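Side-chain contact in prenyltransference for protein (Lavandula lanata, PDB 5HC8), which makes lavandulyl diphosphate by head-to-middle prenyl transfer, probably joining two dimethylallyl diphosphate units, as a prenyltransferase of the undecaprenyl diphosphate synthase family: residues Q198-N202 with F203-Q207. Sequence-based numbering, arbitrary orientation.
Sequences QRLSN and FFLWQ. With ISY (3-methylbut-3-enylsulfanyl(phosphonooxy)phosphinic acid), chain F.
Leu200 and Phe203 close a type I' beta turn: Phe203 N donates to Leu200 O at 3.0 Å, an N-H...O angle of 157°, and Ser201 and Asn202 take the turn's two inner positions with positive phi. Leu200 meets the chain beyond the turn through a single methyl, its CD1 lying 3.9 Å from Leu205 CD2, an apolar contact between two obliquely set leucines. Asn202 crosses Leu205 at about a right angle, its OD1 4.0 Å from Leu205 CD1; that oxygen accepts from Arg145 N, and ND2 bonds to Glu146 and Gln68, which fixes the amide's rotation. Phe203 and Phe204 each put a rim atom over a face of the other's ring, and Phe203 also stacks on Trp63.

Ser201 and Arg199 face the terminal phosphate of ISY, the S-linked 3-methylbut-3-enyl thiodiphosphate. Ser201 OG gives its hydrogen to ISY O5 at 2.7 Å, and Arg199 NE reaches the same oxygen at 3.0 Å, so two donors grip O5. Arg199 NH2 donates to ISY O4 at 2.8 Å, nearly straight at 164°, while the NE bond to O4 is weak. CG sits between the backbone N and the carbonyl carbon (chi1 57°), and the chain then runs extended to NE, presenting the guanidinium edge to O4. The remaining nitrogen, NH1, forms a salt bridge with Glu212 of the second subunit. A leucine in place of Arg199 would probably cost O4 its NH2 donor and O5 its NE donor, and take the charge partner from Glu212 of the second subunit. Together with Arg193, which bonds both Ser201 OG and ISY, this loop between strands 190-193 and 212-215 forms part of a diphosphate-binding pocket at the dimer interface, consistent with the cis-prenyltransferase fold.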
loop_
_atom_site.group_PDB
_atom_site.type_symbol
_atom_site.label_atom_id
_atom_site.label_comp_id
_atom_site.label_asym_id
_atom_site.label_seq_id
_atom_site.Cartn_x
_atom_site.Cartn_y
_atom_site.Cartn_z
ATOM N N GLN A 198 9.568 2.997 6.929
ATOM C CA GLN A 198 8.133 3.141 6.789
ATOM C C GLN A 198 7.776 3.182 5.286
ATOM O O GLN A 198 7.661 4.248 4.694
ATOM C CB GLN A 198 7.688 4.408 7.520
ATOM C CG GLN A 198 7.867 4.305 9.024
ATOM C CD GLN A 198 7.695 5.687 9.666
ATOM O OE1 GLN A 198 8.633 6.540 9.701
ATOM N NE2 GLN A 198 6.542 5.959 10.040
ATOM N N ARG A 199 7.646 1.984 4.728
ATOM C CA ARG A 199 7.418 1.799 3.299
ATOM C C ARG A 199 7.152 0.291 3.130
ATOM O O ARG A 199 7.458 -0.505 4.012
ATOM C CB ARG A 199 8.605 2.260 2.418
ATOM C CG ARG A 199 9.938 1.611 2.731
ATOM C CD ARG A 199 11.001 1.959 1.708
ATOM N NE ARG A 199 12.320 1.410 2.102
ATOM C CZ ARG A 199 13.284 2.058 2.740
ATOM N NH1 ARG A 199 13.169 3.333 3.055
ATOM N NH2 ARG A 199 14.408 1.390 3.044
ATOM N N LEU A 200 6.560 -0.026 1.998
ATOM C CA LEU A 200 6.151 -1.378 1.628
ATOM C C LEU A 200 7.206 -2.115 0.864
ATOM O O LEU A 200 7.210 -3.365 0.869
ATOM C CB LEU A 200 4.842 -1.298 0.819
ATOM C CG LEU A 200 3.695 -0.580 1.560
ATOM C CD1 LEU A 200 2.519 -0.451 0.583
ATOM C CD2 LEU A 200 3.261 -1.352 2.801
ATOM N N SER A 201 8.108 -1.391 0.190
ATOM C CA SER A 201 9.157 -2.070 -0.587
ATOM C C SER A 201 8.689 -3.144 -1.571
ATOM O O SER A 201 9.379 -4.133 -1.823
ATOM C CB SER A 201 10.257 -2.646 0.317
ATOM O OG SER A 201 10.703 -1.650 1.214
ATOM N N ASN A 202 7.512 -2.930 -2.134
ATOM C CA ASN A 202 6.909 -3.760 -3.159
ATOM C C ASN A 202 6.467 -5.111 -2.595
ATOM O O ASN A 202 6.474 -6.168 -3.270
ATOM C CB ASN A 202 7.750 -3.818 -4.461
ATOM C CG ASN A 202 7.027 -4.522 -5.567
ATOM O OD1 ASN A 202 5.839 -4.316 -5.778
ATOM N ND2 ASN A 202 7.721 -5.415 -6.243
ATOM N N PHE A 203 6.053 -5.083 -1.316
ATOM C CA PHE A 203 5.237 -6.184 -0.794
ATOM C C PHE A 203 3.814 -6.110 -1.366
ATOM O O PHE A 203 3.547 -5.483 -2.424
ATOM C CB PHE A 203 5.301 -6.174 0.755
ATOM C CG PHE A 203 4.765 -7.405 1.467
ATOM C CD1 PHE A 203 4.949 -8.721 1.008
ATOM C CD2 PHE A 203 4.153 -7.230 2.710
ATOM C CE1 PHE A 203 4.448 -9.805 1.669
ATOM C CE2 PHE A 203 3.649 -8.339 3.419
ATOM C CZ PHE A 203 3.828 -9.639 2.919
ATOM N N PHE A 204 2.861 -6.777 -0.695
ATOM C CA PHE A 204 1.475 -6.598 -1.057
ATOM C C PHE A 204 1.103 -5.162 -1.328
ATOM O O PHE A 204 1.460 -4.216 -0.584
ATOM C CB PHE A 204 0.518 -7.062 0.112
ATOM C CG PHE A 204 0.551 -8.517 0.483
ATOM C CD1 PHE A 204 0.650 -9.527 -0.445
ATOM C CD2 PHE A 204 0.417 -8.890 1.826
ATOM C CE1 PHE A 204 0.692 -10.841 -0.059
ATOM C CE2 PHE A 204 0.418 -10.244 2.230
ATOM C CZ PHE A 204 0.535 -11.242 1.276
ATOM N N LEU A 205 0.264 -4.967 -2.336
ATOM C CA LEU A 205 -0.280 -3.673 -2.644
ATOM C C LEU A 205 -1.797 -3.831 -2.694
ATOM O O LEU A 205 -2.476 -3.220 -1.902
ATOM C CB LEU A 205 0.267 -3.132 -4.001
ATOM C CG LEU A 205 1.806 -2.923 -3.984
ATOM C CD1 LEU A 205 2.248 -2.510 -5.404
ATOM C CD2 LEU A 205 2.243 -1.903 -3.002
ATOM N N TRP A 206 -2.344 -4.634 -3.642
ATOM C CA TRP A 206 -3.770 -4.882 -3.703
ATOM C C TRP A 206 -4.339 -5.276 -2.314
ATOM O O TRP A 206 -5.465 -4.865 -1.955
ATOM C CB TRP A 206 -4.076 -5.998 -4.686
ATOM C CG TRP A 206 -5.489 -6.475 -4.632
ATOM C CD1 TRP A 206 -6.034 -7.351 -3.742
ATOM C CD2 TRP A 206 -6.565 -6.021 -5.481
ATOM N NE1 TRP A 206 -7.379 -7.499 -4.007
ATOM C CE2 TRP A 206 -7.732 -6.685 -5.064
ATOM C CE3 TRP A 206 -6.637 -5.174 -6.578
ATOM C CZ2 TRP A 206 -8.953 -6.502 -5.719
ATOM C CZ3 TRP A 206 -7.839 -4.915 -7.146
ATOM C CH2 TRP A 206 -8.984 -5.635 -6.766
ATOM N N GLN A 207 -3.555 -6.072 -1.622
ATOM C CA GLN A 207 -3.957 -6.651 -0.353
ATOM C C GLN A 207 -4.121 -5.694 0.803
ATOM O O GLN A 207 -4.687 -6.121 1.826
ATOM C CB GLN A 207 -3.101 -7.876 0.023
ATOM C CG GLN A 207 -3.208 -9.057 -0.937
ATOM C CD GLN A 207 -2.344 -8.994 -2.212
ATOM O OE1 GLN A 207 -1.692 -7.958 -2.519
ATOM N NE2 GLN A 207 -2.332 -10.104 -2.967
HETATM P P1 ISY F . 14.185 -1.652 0.994
HETATM O O2 ISY F . 14.040 -3.274 0.688
HETATM P P3 ISY F . 14.473 -4.492 1.591
HETATM O O4 ISY F . 14.219 -1.362 2.547
HETATM O O5 ISY F . 13.102 -0.791 0.282
HETATM O O6 ISY F . 15.532 -1.280 0.392
HETATM O O7 ISY F . 15.708 -4.176 2.355
HETATM O O8 ISY F . 14.478 -5.807 0.683
HETATM S S9 ISY F . 12.931 -4.621 3.064
HETATM C C10 ISY F . 11.703 -5.541 2.168
HETATM C C11 ISY F . 11.740 -6.864 2.888
HETATM C C12 ISY F . 11.806 -8.168 2.144
HETATM C C13 ISY F . 11.821 -9.409 2.910
HETATM C C14 ISY F . 12.056 -8.217 0.683
#